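Local coordinates for FYVE, RhoGEF and PH domain-containing protein 5 (Homo sapiens, PDB 3MPX) that activates the small GTPase CDC42 by exchanging its bound GDP for GTP, here represented by the DH domain and first PH domain of a longer FYVE-containing protein, at residues A[28-33]-A[170-175]; A[32-37]-A[84-89]; A[115-120]-A[174-179]; A[210-215]-A[220-225]. All coordinates share one frame; numbering follows the deposited sequence.

Interaction 1. Residues A[28-33]-A[170-175]; sequences QELLSS and VQRLFQ
The guanidinium of Arg-172 carries the backbone carbonyl carbon of Ser-33 over one face, 3.5 Å above its plane and displaced toward the rim, while polar atoms gather round its edge. Near that plane the carbonyl oxygen of Leu-30 comes within 3.2 Å of Arg-172 NH1. On the NH2 side lies the amide of Gln-175 from the next turn of the same helix: NH2 donates to Gln-175 OE1 at 3.0 Å in a nearly straight bond (164°) that fixes the rotation of the group. Ser-33 OG is reached by both terminal nitrogens. NH1 gives the better bond, 2.9 Å to OG, although OG sits 25° out of the guanidinium plane, and the bond from NH2 is weak. A bend at chi2 (60°) in Arg-172 turns an otherwise extended chain toward helix 21-59, where the methyl Leu-30 CD1 lies against NH1 at 3.8 Å. The charge itself is met by the carboxylate of Glu-34, which forms a salt bridge with NH1. Putting a leucine in place of Arg-172 would probably leave that carboxylate without its countercharge and strip Ser-33 OG and Gln-175 OE1 of their shared donor group. An arginine reaching from one long helix to hydroxyl and carboxylate groups on another forms a buried polar joint between helices 21-59 and 162-184 of the all-helical DH domain, the RhoGEF fold.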
loop_
_atom_site.group_PDB
_atom_site.type_symbol
_atom_site.label_atom_id
_atom_site.label_comp_id
_atom_site.label_asym_id
_atom_site.label_seq_id
_atom_site.Cartn_x
_atom_site.Cartn_y
_atom_site.Cartn_z
ATOM N N GLN A 28 -8.270 13.262 11.565
ATOM C CA GLN A 28 -7.972 14.357 10.643
ATOM C C GLN A 28 -7.109 13.786 9.492
ATOM O O GLN A 28 -7.407 14.079 8.337
ATOM C CB GLN A 28 -7.272 15.516 11.371
ATOM C CG GLN A 28 -8.190 16.260 12.344
ATOM C CD GLN A 28 -7.567 17.381 13.165
ATOM O OE1 GLN A 28 -8.292 18.133 13.837
ATOM N NE2 GLN A 28 -6.231 17.531 13.154
ATOM N N GLU A 29 -6.120 12.893 9.803
ATOM C CA GLU A 29 -5.262 12.208 8.818
ATOM C C GLU A 29 -6.102 11.308 7.916
ATOM O O GLU A 29 -5.810 11.164 6.728
ATOM C CB GLU A 29 -4.170 11.373 9.511
ATOM C CG GLU A 29 -2.978 11.070 8.611
ATOM C CD GLU A 29 -2.109 9.864 8.951
ATOM O OE1 GLU A 29 -1.671 9.170 8.000
ATOM O OE2 GLU A 29 -1.842 9.627 10.153
ATOM N N LEU A 30 -7.153 10.716 8.489
ATOM C CA LEU A 30 -8.077 9.841 7.794
ATOM C C LEU A 30 -8.948 10.652 6.855
ATOM O O LEU A 30 -9.098 10.254 5.703
ATOM C CB LEU A 30 -8.920 9.064 8.813
ATOM C CG LEU A 30 -9.863 7.994 8.278
ATOM C CD1 LEU A 30 -9.101 6.809 7.667
ATOM C CD2 LEU A 30 -10.863 7.574 9.356
ATOM N N LEU A 31 -9.478 11.809 7.319
ATOM C CA LEU A 31 -10.306 12.680 6.482
ATOM C C LEU A 31 -9.540 13.270 5.296
ATOM O O LEU A 31 -10.035 13.204 4.181
ATOM C CB LEU A 31 -10.950 13.801 7.315
ATOM C CG LEU A 31 -11.880 14.822 6.595
ATOM C CD1 LEU A 31 -13.096 14.163 5.986
ATOM C CD2 LEU A 31 -12.331 15.891 7.549
ATOM N N SER A 32 -8.351 13.837 5.528
ATOM C CA SER A 32 -7.542 14.473 4.487
ATOM C C SER A 32 -7.176 13.497 3.370
ATOM O O SER A 32 -7.314 13.838 2.178
ATOM C CB SER A 32 -6.294 15.123 5.083
ATOM O OG SER A 32 -5.714 14.361 6.129
ATOM N N SER A 33 -6.728 12.274 3.770
ATOM C CA SER A 33 -6.368 11.186 2.863
ATOM C C SER A 33 -7.614 10.613 2.178
ATOM O O SER A 33 -7.521 10.191 1.021
ATOM C CB SER A 33 -5.582 10.097 3.588
ATOM O OG SER A 33 -6.329 9.480 4.618
ATOM N N VAL A 170 -7.131 -0.515 -4.271
ATOM C CA VAL A 170 -7.000 -1.595 -3.276
ATOM C C VAL A 170 -6.068 -1.206 -2.094
ATOM O O VAL A 170 -6.138 -1.806 -1.023
ATOM C CB VAL A 170 -6.486 -2.870 -4.008
ATOM C CG1 VAL A 170 -6.424 -4.094 -3.089
ATOM C CG2 VAL A 170 -7.311 -3.165 -5.249
ATOM N N GLN A 171 -5.170 -0.259 -2.315
ATOM C CA GLN A 171 -4.200 0.183 -1.322
ATOM C C GLN A 171 -4.871 0.935 -0.125
ATOM O O GLN A 171 -4.414 0.799 1.018
ATOM C CB GLN A 171 -3.119 1.014 -2.039
ATOM C CG GLN A 171 -2.271 1.925 -1.181
ATOM C CD GLN A 171 -1.422 2.792 -2.056
ATOM O OE1 GLN A 171 -0.266 2.487 -2.295
ATOM N NE2 GLN A 171 -1.991 3.865 -2.592
ATOM N N ARG A 172 -5.976 1.673 -0.382
ATOM C CA ARG A 172 -6.703 2.396 0.669
ATOM C C ARG A 172 -7.098 1.481 1.833
ATOM O O ARG A 172 -7.138 1.929 2.986
ATOM C CB ARG A 172 -7.967 3.041 0.095
ATOM C CG ARG A 172 -8.624 4.080 1.009
ATOM C CD ARG A 172 -7.718 5.259 1.358
ATOM N NE ARG A 172 -8.381 6.151 2.303
ATOM C CZ ARG A 172 -7.766 6.864 3.233
ATOM N NH1 ARG A 172 -8.459 7.657 4.031
ATOM N NH2 ARG A 172 -6.447 6.785 3.378
ATOM N N LEU A 173 -7.418 0.206 1.513
ATOM C CA LEU A 173 -7.804 -0.807 2.477
ATOM C C LEU A 173 -6.685 -1.090 3.487
ATOM O O LEU A 173 -6.968 -1.188 4.674
ATOM C CB LEU A 173 -8.255 -2.084 1.747
ATOM C CG LEU A 173 -9.470 -1.953 0.794
ATOM C CD1 LEU A 173 -9.773 -3.275 0.120
ATOM C CD2 LEU A 173 -10.727 -1.414 1.520
ATOM N N PHE A 174 -5.417 -1.157 3.031
ATOM C CA PHE A 174 -4.259 -1.378 3.916
ATOM C C PHE A 174 -3.958 -0.098 4.761
ATOM O O PHE A 174 -3.479 -0.196 5.894
ATOM C CB PHE A 174 -3.033 -1.864 3.117
ATOM C CG PHE A 174 -3.287 -3.127 2.311
ATOM C CD1 PHE A 174 -3.457 -4.358 2.942
ATOM C CD2 PHE A 174 -3.326 -3.091 0.920
ATOM C CE1 PHE A 174 -3.698 -5.523 2.196
ATOM C CE2 PHE A 174 -3.567 -4.265 0.176
ATOM C CZ PHE A 174 -3.761 -5.471 0.824
ATOM N N GLN A 175 -4.327 1.082 4.222
ATOM C CA GLN A 175 -4.224 2.377 4.868
ATOM C C GLN A 175 -5.206 2.478 6.033
ATOM O O GLN A 175 -4.803 2.910 7.114
ATOM C CB GLN A 175 -4.431 3.504 3.847
ATOM C CG GLN A 175 -3.175 3.793 2.994
ATOM C CD GLN A 175 -3.432 4.703 1.813
ATOM O OE1 GLN A 175 -4.469 5.361 1.697
ATOM N NE2 GLN A 175 -2.492 4.750 0.889
#

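Interaction 2. Residues A[32-37]-A[84-89]; sequences SSEKAY and DLHQGI
Glu-34 and His-86 meet through a histidine–carboxylate hydrogen bond: His-86 ND1 donates to Glu-34 OE2 at 2.8 Å, using the syn lone pair of the oxygen and staying close to the imidazole plane. Carboxylate and ring are nearly coplanar. A bend at chi2 (68°) brings the Glu-34 carboxylate round to the histidine, and its other oxygen, OE1, is taken by Tyr-176 OH and Arg-172, so a carboxylate in this buried setting has a partner for each oxygen, which would be expected to favour its charged form. The two helices involved, 21-59 and 66-98, run roughly antiparallel, their axes 9.7 Å apart at 148° over these turns, and belong to the helical bundle of the DH domain. Tyr-37, one turn along from Glu-34, covers one face of the His-86 ring. Its edge points at the imidazole in an edge-to-face pair with planes at 83° and centroids 4.7 Å apart; CE2 lies over the centre of the ring. The opposite face of the imidazole has Leu-85 CG, offset toward its rim. Beyond the ring, the hydroxyl of Tyr-37 bonds the backbone oxygen of Val-169, and His-86 NE2 is hydrogen-bonded to His-120. Ile-89 CG2 packs against the carboxylate, 3.6 Å from Glu-34 OE2.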
loop_
_atom_site.group_PDB
_atom_site.type_symbol
_atom_site.label_atom_id
_atom_site.label_comp_id
_atom_site.label_asym_id
_atom_site.label_seq_id
_atom_site.Cartn_x
_atom_site.Cartn_y
_atom_site.Cartn_z
ATOM N N SER A 32 -8.351 13.837 5.528
ATOM C CA SER A 32 -7.542 14.473 4.487
ATOM C C SER A 32 -7.176 13.497 3.370
ATOM O O SER A 32 -7.314 13.838 2.178
ATOM C CB SER A 32 -6.294 15.123 5.083
ATOM O OG SER A 32 -5.714 14.361 6.129
ATOM N N SER A 33 -6.728 12.274 3.770
ATOM C CA SER A 33 -6.368 11.186 2.863
ATOM C C SER A 33 -7.614 10.613 2.178
ATOM O O SER A 33 -7.521 10.191 1.021
ATOM C CB SER A 33 -5.582 10.097 3.588
ATOM O OG SER A 33 -6.329 9.480 4.618
ATOM N N GLU A 34 -8.775 10.623 2.863
ATOM C CA GLU A 34 -10.009 10.174 2.228
ATOM C C GLU A 34 -10.388 11.128 1.086
ATOM O O GLU A 34 -10.711 10.637 0.010
ATOM C CB GLU A 34 -11.169 10.010 3.218
ATOM C CG GLU A 34 -12.350 9.253 2.628
ATOM C CD GLU A 34 -12.165 7.773 2.318
ATOM O OE1 GLU A 34 -11.262 7.131 2.900
ATOM O OE2 GLU A 34 -12.959 7.245 1.509
ATOM N N LYS A 35 -10.304 12.476 1.304
ATOM C CA LYS A 35 -10.584 13.505 0.287
ATOM C C LYS A 35 -9.761 13.207 -0.964
ATOM O O LYS A 35 -10.315 13.075 -2.059
ATOM C CB LYS A 35 -10.221 14.919 0.787
ATOM C CG LYS A 35 -11.061 15.407 1.933
ATOM C CD LYS A 35 -10.912 16.891 2.169
ATOM C CE LYS A 35 -11.687 17.333 3.397
ATOM N NZ LYS A 35 -10.840 18.077 4.380
ATOM N N ALA A 36 -8.438 13.054 -0.784
ATOM C CA ALA A 36 -7.497 12.761 -1.866
ATOM C C ALA A 36 -7.840 11.476 -2.625
ATOM O O ALA A 36 -7.593 11.405 -3.833
ATOM C CB ALA A 36 -6.097 12.674 -1.308
ATOM N N TYR A 37 -8.407 10.471 -1.910
ATOM C CA TYR A 37 -8.800 9.172 -2.434
ATOM C C TYR A 37 -10.073 9.267 -3.268
ATOM O O TYR A 37 -10.170 8.618 -4.316
ATOM C CB TYR A 37 -8.984 8.183 -1.281
ATOM C CG TYR A 37 -9.315 6.775 -1.715
ATOM C CD1 TYR A 37 -8.399 6.011 -2.445
ATOM C CD2 TYR A 37 -10.538 6.191 -1.386
ATOM C CE1 TYR A 37 -8.698 4.707 -2.844
ATOM C CE2 TYR A 37 -10.838 4.879 -1.758
ATOM C CZ TYR A 37 -9.914 4.142 -2.486
ATOM O OH TYR A 37 -10.189 2.846 -2.831
ATOM N N ASP A 84 -18.852 5.666 -5.052
ATOM C CA ASP A 84 -20.041 6.035 -4.310
ATOM C C ASP A 84 -19.887 5.705 -2.847
ATOM O O ASP A 84 -20.293 6.516 -1.998
ATOM C CB ASP A 84 -21.287 5.353 -4.906
ATOM C CG ASP A 84 -21.701 5.832 -6.301
ATOM O OD1 ASP A 84 -21.294 6.961 -6.699
ATOM O OD2 ASP A 84 -22.452 5.093 -6.989
ATOM N N LEU A 85 -19.255 4.543 -2.544
ATOM C CA LEU A 85 -19.016 4.083 -1.176
ATOM C C LEU A 85 -18.164 5.086 -0.424
ATOM O O LEU A 85 -18.537 5.493 0.679
ATOM C CB LEU A 85 -18.389 2.666 -1.148
ATOM C CG LEU A 85 -17.531 2.261 0.067
ATOM C CD1 LEU A 85 -18.369 1.990 1.305
ATOM C CD2 LEU A 85 -16.651 1.075 -0.255
ATOM N N HIS A 86 -17.057 5.520 -1.050
ATOM C CA HIS A 86 -16.096 6.440 -0.470
ATOM C C HIS A 86 -16.600 7.882 -0.485
ATOM O O HIS A 86 -16.323 8.622 0.473
ATOM C CB HIS A 86 -14.728 6.255 -1.117
ATOM C CG HIS A 86 -14.152 4.914 -0.774
ATOM N ND1 HIS A 86 -13.482 4.700 0.416
ATOM C CD2 HIS A 86 -14.272 3.735 -1.419
ATOM C CE1 HIS A 86 -13.158 3.417 0.419
ATOM N NE2 HIS A 86 -13.627 2.796 -0.654
ATOM N N GLN A 87 -17.422 8.259 -1.493
ATOM C CA GLN A 87 -18.062 9.581 -1.502
ATOM C C GLN A 87 -18.895 9.730 -0.194
ATOM O O GLN A 87 -18.781 10.752 0.477
ATOM C CB GLN A 87 -18.957 9.771 -2.736
ATOM C CG GLN A 87 -18.248 10.470 -3.882
ATOM C CD GLN A 87 -19.120 10.620 -5.109
ATOM O OE1 GLN A 87 -19.733 9.662 -5.611
ATOM N NE2 GLN A 87 -19.144 11.825 -5.660
ATOM N N GLY A 88 -19.617 8.669 0.184
ATOM C CA GLY A 88 -20.405 8.609 1.406
ATOM C C GLY A 88 -19.593 8.662 2.684
ATOM O O GLY A 88 -19.972 9.396 3.603
ATOM N N ILE A 89 -18.479 7.853 2.761
ATOM C CA ILE A 89 -17.527 7.788 3.882
ATOM C C ILE A 89 -16.990 9.222 4.137
ATOM O O ILE A 89 -17.066 9.701 5.264
ATOM C CB ILE A 89 -16.391 6.739 3.618
ATOM C CG1 ILE A 89 -16.889 5.311 3.883
ATOM C CG2 ILE A 89 -15.114 7.028 4.445
ATOM C CD1 ILE A 89 -15.954 4.198 3.495
#

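Interaction 3. Residues A[115-120]-A[174-179]; sequences QGFDHH and FQYQVL
At their nearest, Phe-117 and Tyr-176, the backbones remain 11.9 Å apart from CA to CA, so two aromatic rings must span the distance between the N-terminal part of helix 117-138 and helix 162-184. Both residues direct their CB toward the other segment, and both place CG anti to their own carbonyl carbon (chi1 -78° in Phe-117, -69° in Tyr-176), which sends each ring out into the gap. There the rings meet rim to rim. Phe-117 CE1 approaches Tyr-176 CE2 at 3.5 Å. Close behind comes Phe-117 CZ, 3.6 Å from Tyr-176 CE2. The planes stand at 79° and the centroids lie 5.8 Å apart, yet neither ring covers the face of the other, which sets this pair apart from a T-shaped stack: Tyr-176 CE2 lies near the plane of the phenyl ring, at its edge. The tyrosine hydroxyl is spent elsewhere, on Glu-34 of helix 21-59, while Phe-110 makes an edge-to-face pair with its ring. Phe-117 also packs on Ile-89 of helix 66-98 and Leu-203 of helix 192-214, placing the pair in the core of the DH bundle. If an alanine replaced Phe-117, the ring of Tyr-176 would probably lose the neighbour that touches its CE2 carbon and a gap would open between the two helices. The contact is one of apolar ring carbons, with no polar bond between the segments, so it probably fixes ring position by shape, while the hydroxyl supplies the directional bond.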
loop_
_atom_site.group_PDB
_atom_site.type_symbol
_atom_site.label_atom_id
_atom_site.label_comp_id
_atom_site.label_asym_id
_atom_site.label_seq_id
_atom_site.Cartn_x
_atom_site.Cartn_y
_atom_site.Cartn_z
ATOM N N GLN A 115 -21.749 -3.987 3.371
ATOM C CA GLN A 115 -22.173 -4.178 1.978
ATOM C C GLN A 115 -21.295 -3.354 1.019
ATOM O O GLN A 115 -21.046 -3.779 -0.105
ATOM C CB GLN A 115 -23.663 -3.777 1.831
ATOM C CG GLN A 115 -24.135 -3.470 0.394
ATOM C CD GLN A 115 -25.518 -2.853 0.316
ATOM O OE1 GLN A 115 -25.690 -1.629 0.387
ATOM N NE2 GLN A 115 -26.534 -3.689 0.134
ATOM N N GLY A 116 -20.859 -2.180 1.465
ATOM C CA GLY A 116 -20.020 -1.297 0.664
ATOM C C GLY A 116 -18.653 -1.865 0.346
ATOM O O GLY A 116 -18.248 -1.891 -0.820
ATOM N N PHE A 117 -17.946 -2.331 1.389
ATOM C CA PHE A 117 -16.625 -2.935 1.296
ATOM C C PHE A 117 -16.690 -4.304 0.590
ATOM O O PHE A 117 -15.652 -4.891 0.288
ATOM C CB PHE A 117 -15.976 -3.039 2.691
ATOM C CG PHE A 117 -15.404 -1.734 3.202
ATOM C CD1 PHE A 117 -14.150 -1.299 2.798
ATOM C CD2 PHE A 117 -16.108 -0.952 4.111
ATOM C CE1 PHE A 117 -13.628 -0.085 3.262
ATOM C CE2 PHE A 117 -15.585 0.263 4.570
ATOM C CZ PHE A 117 -14.346 0.684 4.144
ATOM N N ASP A 118 -17.904 -4.796 0.289
ATOM C CA ASP A 118 -18.060 -6.063 -0.427
ATOM C C ASP A 118 -17.716 -5.870 -1.886
ATOM O O ASP A 118 -17.216 -6.799 -2.514
ATOM C CB ASP A 118 -19.458 -6.652 -0.234
ATOM C CG ASP A 118 -19.639 -7.362 1.096
ATOM O OD1 ASP A 118 -18.684 -8.056 1.540
ATOM O OD2 ASP A 118 -20.745 -7.261 1.677
ATOM N N HIS A 119 -17.921 -4.638 -2.407
ATOM C CA HIS A 119 -17.535 -4.229 -3.760
ATOM C C HIS A 119 -16.005 -4.298 -3.895
ATOM O O HIS A 119 -15.508 -4.771 -4.916
ATOM C CB HIS A 119 -18.075 -2.829 -4.079
ATOM C CG HIS A 119 -19.562 -2.805 -4.284
ATOM N ND1 HIS A 119 -20.154 -3.436 -5.371
ATOM C CD2 HIS A 119 -20.530 -2.239 -3.530
ATOM C CE1 HIS A 119 -21.448 -3.226 -5.245
ATOM N NE2 HIS A 119 -21.723 -2.502 -4.162
ATOM N N HIS A 120 -15.274 -3.880 -2.825
ATOM C CA HIS A 120 -13.821 -4.020 -2.698
ATOM C C HIS A 120 -13.410 -5.503 -2.830
ATOM O O HIS A 120 -12.547 -5.815 -3.643
ATOM C CB HIS A 120 -13.301 -3.430 -1.366
ATOM C CG HIS A 120 -12.963 -1.975 -1.477
ATOM N ND1 HIS A 120 -11.891 -1.530 -2.257
ATOM C CD2 HIS A 120 -13.595 -0.901 -0.960
ATOM C CE1 HIS A 120 -11.891 -0.214 -2.152
ATOM N NE2 HIS A 120 -12.890 0.210 -1.378
ATOM N N PHE A 174 -5.417 -1.157 3.031
ATOM C CA PHE A 174 -4.259 -1.378 3.916
ATOM C C PHE A 174 -3.958 -0.098 4.761
ATOM O O PHE A 174 -3.479 -0.196 5.894
ATOM C CB PHE A 174 -3.033 -1.864 3.117
ATOM C CG PHE A 174 -3.287 -3.127 2.311
ATOM C CD1 PHE A 174 -3.457 -4.358 2.942
ATOM C CD2 PHE A 174 -3.326 -3.091 0.920
ATOM C CE1 PHE A 174 -3.698 -5.523 2.196
ATOM C CE2 PHE A 174 -3.567 -4.265 0.176
ATOM C CZ PHE A 174 -3.761 -5.471 0.824
ATOM N N GLN A 175 -4.327 1.082 4.222
ATOM C CA GLN A 175 -4.224 2.377 4.868
ATOM C C GLN A 175 -5.206 2.478 6.033
ATOM O O GLN A 175 -4.803 2.910 7.114
ATOM C CB GLN A 175 -4.431 3.504 3.847
ATOM C CG GLN A 175 -3.175 3.793 2.994
ATOM C CD GLN A 175 -3.432 4.703 1.813
ATOM O OE1 GLN A 175 -4.469 5.361 1.697
ATOM N NE2 GLN A 175 -2.492 4.750 0.889
ATOM N N TYR A 176 -6.472 2.027 5.854
ATOM C CA TYR A 176 -7.458 2.033 6.945
ATOM C C TYR A 176 -6.915 1.163 8.099
ATOM O O TYR A 176 -6.905 1.610 9.238
ATOM C CB TYR A 176 -8.809 1.481 6.486
ATOM C CG TYR A 176 -9.599 2.315 5.499
ATOM C CD1 TYR A 176 -9.592 3.707 5.565
ATOM C CD2 TYR A 176 -10.463 1.715 4.588
ATOM C CE1 TYR A 176 -10.354 4.478 4.688
ATOM C CE2 TYR A 176 -11.232 2.475 3.709
ATOM C CZ TYR A 176 -11.156 3.855 3.747
ATOM O OH TYR A 176 -11.899 4.591 2.861
ATOM N N GLN A 177 -6.383 -0.039 7.780
ATOM C CA GLN A 177 -5.740 -0.958 8.719
ATOM C C GLN A 177 -4.641 -0.273 9.515
ATOM O O GLN A 177 -4.709 -0.294 10.737
ATOM C CB GLN A 177 -5.174 -2.160 7.974
ATOM C CG GLN A 177 -6.243 -3.198 7.653
ATOM C CD GLN A 177 -5.738 -4.424 6.923
ATOM O OE1 GLN A 177 -6.362 -5.488 6.993
ATOM N NE2 GLN A 177 -4.624 -4.316 6.181
ATOM N N VAL A 178 -3.683 0.407 8.852
ATOM C CA VAL A 178 -2.597 1.086 9.581
ATOM C C VAL A 178 -3.125 2.291 10.396
ATOM O O VAL A 178 -2.750 2.427 11.558
ATOM C CB VAL A 178 -1.320 1.450 8.750
ATOM C CG1 VAL A 178 -0.802 0.263 7.962
ATOM C CG2 VAL A 178 -1.529 2.648 7.834
ATOM N N LEU A 179 -4.002 3.123 9.805
ATOM C CA LEU A 179 -4.568 4.288 10.484
ATOM C C LEU A 179 -5.419 3.876 11.677
ATOM O O LEU A 179 -5.261 4.455 12.759
ATOM C CB LEU A 179 -5.415 5.148 9.521
ATOM C CG LEU A 179 -4.669 6.178 8.688
ATOM C CD1 LEU A 179 -5.221 6.241 7.291
ATOM C CD2 LEU A 179 -4.779 7.547 9.305
#

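Interaction 4. Residues A[210-215]-A[220-225]; sequences RANDSM and NLQKLV
Asn-220 OD1, two residues before the Gln-222 that faces Asn-212 across the contact, takes two donors: Lys-223 NZ, at 3.3 Å in the carbonyl plane and on a lone pair, and the backbone N of Phe-244. This side-chain oxygen therefore joins its own helix to the first residue of strand 244-254. Across the turn the meeting is a looser affair. The CA atoms of Asn-212 and Gln-222 are 8.0 Å apart, and their side chains cross at about a right angle with the amide planes 27° from one another. Asn-212 OD1 lies 3.0 Å from Gln-222 NE2, but the angle is poor and the pair does not form a hydrogen bond; it is a polar proximity between two partly exposed amides. Gln-222 has CG anti to its backbone N (chi1 171°) and runs on extended, so that its NE2 end is carried across to Asn-212 OD1. Met-215, present as selenomethionine, and Leu-221 only approach one another, Met-215 CE to Leu-221 CD2 being 4.8 Å. Met-215 is also where the backbone leaves helical geometry at the end of helix 192-214, before the chain enters helix 218-230. On the DH side, Met-215 packs on Val-170 and Leu-167 of helix 162-184, and both Leu-221 and Gln-222 rest on Phe-174 of that helix. Helix 218-230 therefore lies between the DH bundle and the PH domain, leaning on helices 162-184 and 192-214 at one side and touching strand 244-254 through Asn-220, Lys-223 and Leu-224.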
loop_
_atom_site.group_PDB
_atom_site.type_symbol
_atom_site.label_atom_id
_atom_site.label_comp_id
_atom_site.label_asym_id
_atom_site.label_seq_id
_atom_site.Cartn_x
_atom_site.Cartn_y
_atom_site.Cartn_z
ATOM N N ARG A 210 -8.649 -11.294 1.018
ATOM C CA ARG A 210 -8.877 -11.612 -0.385
ATOM C C ARG A 210 -7.767 -11.013 -1.283
ATOM O O ARG A 210 -7.349 -11.648 -2.250
ATOM C CB ARG A 210 -10.290 -11.160 -0.814
ATOM N N ALA A 211 -7.264 -9.814 -0.945
ATOM C CA ALA A 211 -6.196 -9.178 -1.726
ATOM C C ALA A 211 -4.918 -10.045 -1.692
ATOM O O ALA A 211 -4.355 -10.379 -2.733
ATOM C CB ALA A 211 -5.930 -7.777 -1.191
ATOM N N ASN A 212 -4.545 -10.487 -0.489
ATOM C CA ASN A 212 -3.404 -11.332 -0.194
ATOM C C ASN A 212 -3.484 -12.711 -0.839
ATOM O O ASN A 212 -2.445 -13.259 -1.196
ATOM C CB ASN A 212 -3.269 -11.475 1.319
ATOM C CG ASN A 212 -2.949 -10.165 1.999
ATOM O OD1 ASN A 212 -1.856 -9.612 1.843
ATOM N ND2 ASN A 212 -3.903 -9.625 2.746
ATOM N N ASP A 213 -4.685 -13.275 -0.995
ATOM C CA ASP A 213 -4.798 -14.605 -1.570
ATOM C C ASP A 213 -5.360 -14.659 -3.005
ATOM O O ASP A 213 -5.334 -15.739 -3.597
ATOM C CB ASP A 213 -5.587 -15.542 -0.635
ATOM C CG ASP A 213 -7.010 -15.137 -0.274
ATOM O OD1 ASP A 213 -7.861 -15.028 -1.202
ATOM O OD2 ASP A 213 -7.319 -15.077 0.942
ATOM N N SER A 214 -5.858 -13.524 -3.569
ATOM C CA SER A 214 -6.458 -13.479 -4.926
ATOM C C SER A 214 -5.789 -12.491 -5.889
ATOM O O SER A 214 -6.212 -12.394 -7.048
ATOM C CB SER A 214 -7.950 -13.180 -4.845
ATOM O OG SER A 214 -8.598 -14.231 -4.150
HETATM N N MSE A 215 -4.754 -11.766 -5.414
HETATM C CA MSE A 215 -3.997 -10.787 -6.190
HETATM C C MSE A 215 -2.523 -11.103 -6.096
HETATM O O MSE A 215 -1.987 -11.236 -4.984
HETATM C CB MSE A 215 -4.224 -9.380 -5.656
HETATM C CG MSE A 215 -5.462 -8.707 -6.177
HETATM SE SE MSE A 215 -5.613 -6.893 -5.431
HETATM C CE MSE A 215 -3.904 -6.095 -6.046
ATOM N N ASN A 220 2.606 -7.962 -1.478
ATOM C CA ASN A 220 3.591 -6.894 -1.653
ATOM C C ASN A 220 3.012 -5.509 -1.365
ATOM O O ASN A 220 3.685 -4.705 -0.699
ATOM C CB ASN A 220 4.224 -6.920 -3.039
ATOM C CG ASN A 220 5.595 -6.313 -2.996
ATOM O OD1 ASN A 220 6.531 -6.900 -2.436
ATOM N ND2 ASN A 220 5.720 -5.087 -3.482
ATOM N N LEU A 221 1.768 -5.237 -1.851
ATOM C CA LEU A 221 1.071 -3.972 -1.622
ATOM C C LEU A 221 0.935 -3.735 -0.118
ATOM O O LEU A 221 1.171 -2.621 0.349
ATOM C CB LEU A 221 -0.318 -3.945 -2.316
ATOM C CG LEU A 221 -1.129 -2.626 -2.214
ATOM C CD1 LEU A 221 -0.311 -1.418 -2.677
ATOM C CD2 LEU A 221 -2.414 -2.698 -3.021
ATOM N N GLN A 222 0.622 -4.802 0.634
ATOM C CA GLN A 222 0.506 -4.756 2.080
ATOM C C GLN A 222 1.860 -4.433 2.712
ATOM O O GLN A 222 1.922 -3.475 3.479
ATOM C CB GLN A 222 -0.083 -6.072 2.633
ATOM C CG GLN A 222 -0.043 -6.176 4.161
ATOM C CD GLN A 222 -0.994 -7.205 4.685
ATOM O OE1 GLN A 222 -1.976 -6.897 5.369
ATOM N NE2 GLN A 222 -0.705 -8.451 4.401
ATOM N N LYS A 223 2.936 -5.195 2.377
ATOM C CA LYS A 223 4.276 -4.952 2.936
ATOM C C LYS A 223 4.674 -3.490 2.804
ATOM O O LYS A 223 4.995 -2.867 3.816
ATOM C CB LYS A 223 5.354 -5.858 2.307
ATOM C CG LYS A 223 5.380 -7.278 2.868
ATOM C CD LYS A 223 6.235 -8.241 2.035
ATOM C CE LYS A 223 5.521 -8.894 0.870
ATOM N NZ LYS A 223 6.466 -9.299 -0.211
ATOM N N LEU A 224 4.538 -2.922 1.577
ATOM C CA LEU A 224 4.912 -1.542 1.273
ATOM C C LEU A 224 4.037 -0.521 1.994
ATOM O O LEU A 224 4.562 0.540 2.375
ATOM C CB LEU A 224 4.962 -1.272 -0.241
ATOM C CG LEU A 224 5.798 -2.261 -1.136
ATOM C CD1 LEU A 224 5.922 -1.740 -2.568
ATOM C CD2 LEU A 224 7.189 -2.596 -0.544
ATOM N N VAL A 225 2.736 -0.840 2.248
ATOM C CA VAL A 225 1.875 0.105 2.975
ATOM C C VAL A 225 2.305 0.149 4.462
ATOM O O VAL A 225 2.447 1.247 5.034
ATOM C CB VAL A 225 0.353 -0.116 2.777
ATOM C CG1 VAL A 225 -0.462 0.714 3.768
ATOM C CG2 VAL A 225 -0.077 0.219 1.345
#

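Interactions 1 and 2 meet in one polar network inside the DH bundle, with Glu-34 as its hub, which the hydroxyl of Tyr-176 and His-120 extend to the segments of interaction 3. Glu-34 OE1 lies 3.1 Å from Arg-172 NH1 of interaction 1, and 2.6 Å separates Glu-34 OE1 from Tyr-176 OH. His-86 of interaction 2 makes the other link to residues 115-120, its NE2 lying 2.8 Å from His-120 NE2. Interaction 4 connects through hydrophobic contacts: Phe-174, on the helix used by interactions 1 and 3, packs its CE1 at 3.7 Å from Gln-222 CB. Interactions 2 and 4 do not touch, their nearest atoms being about 10 Å apart.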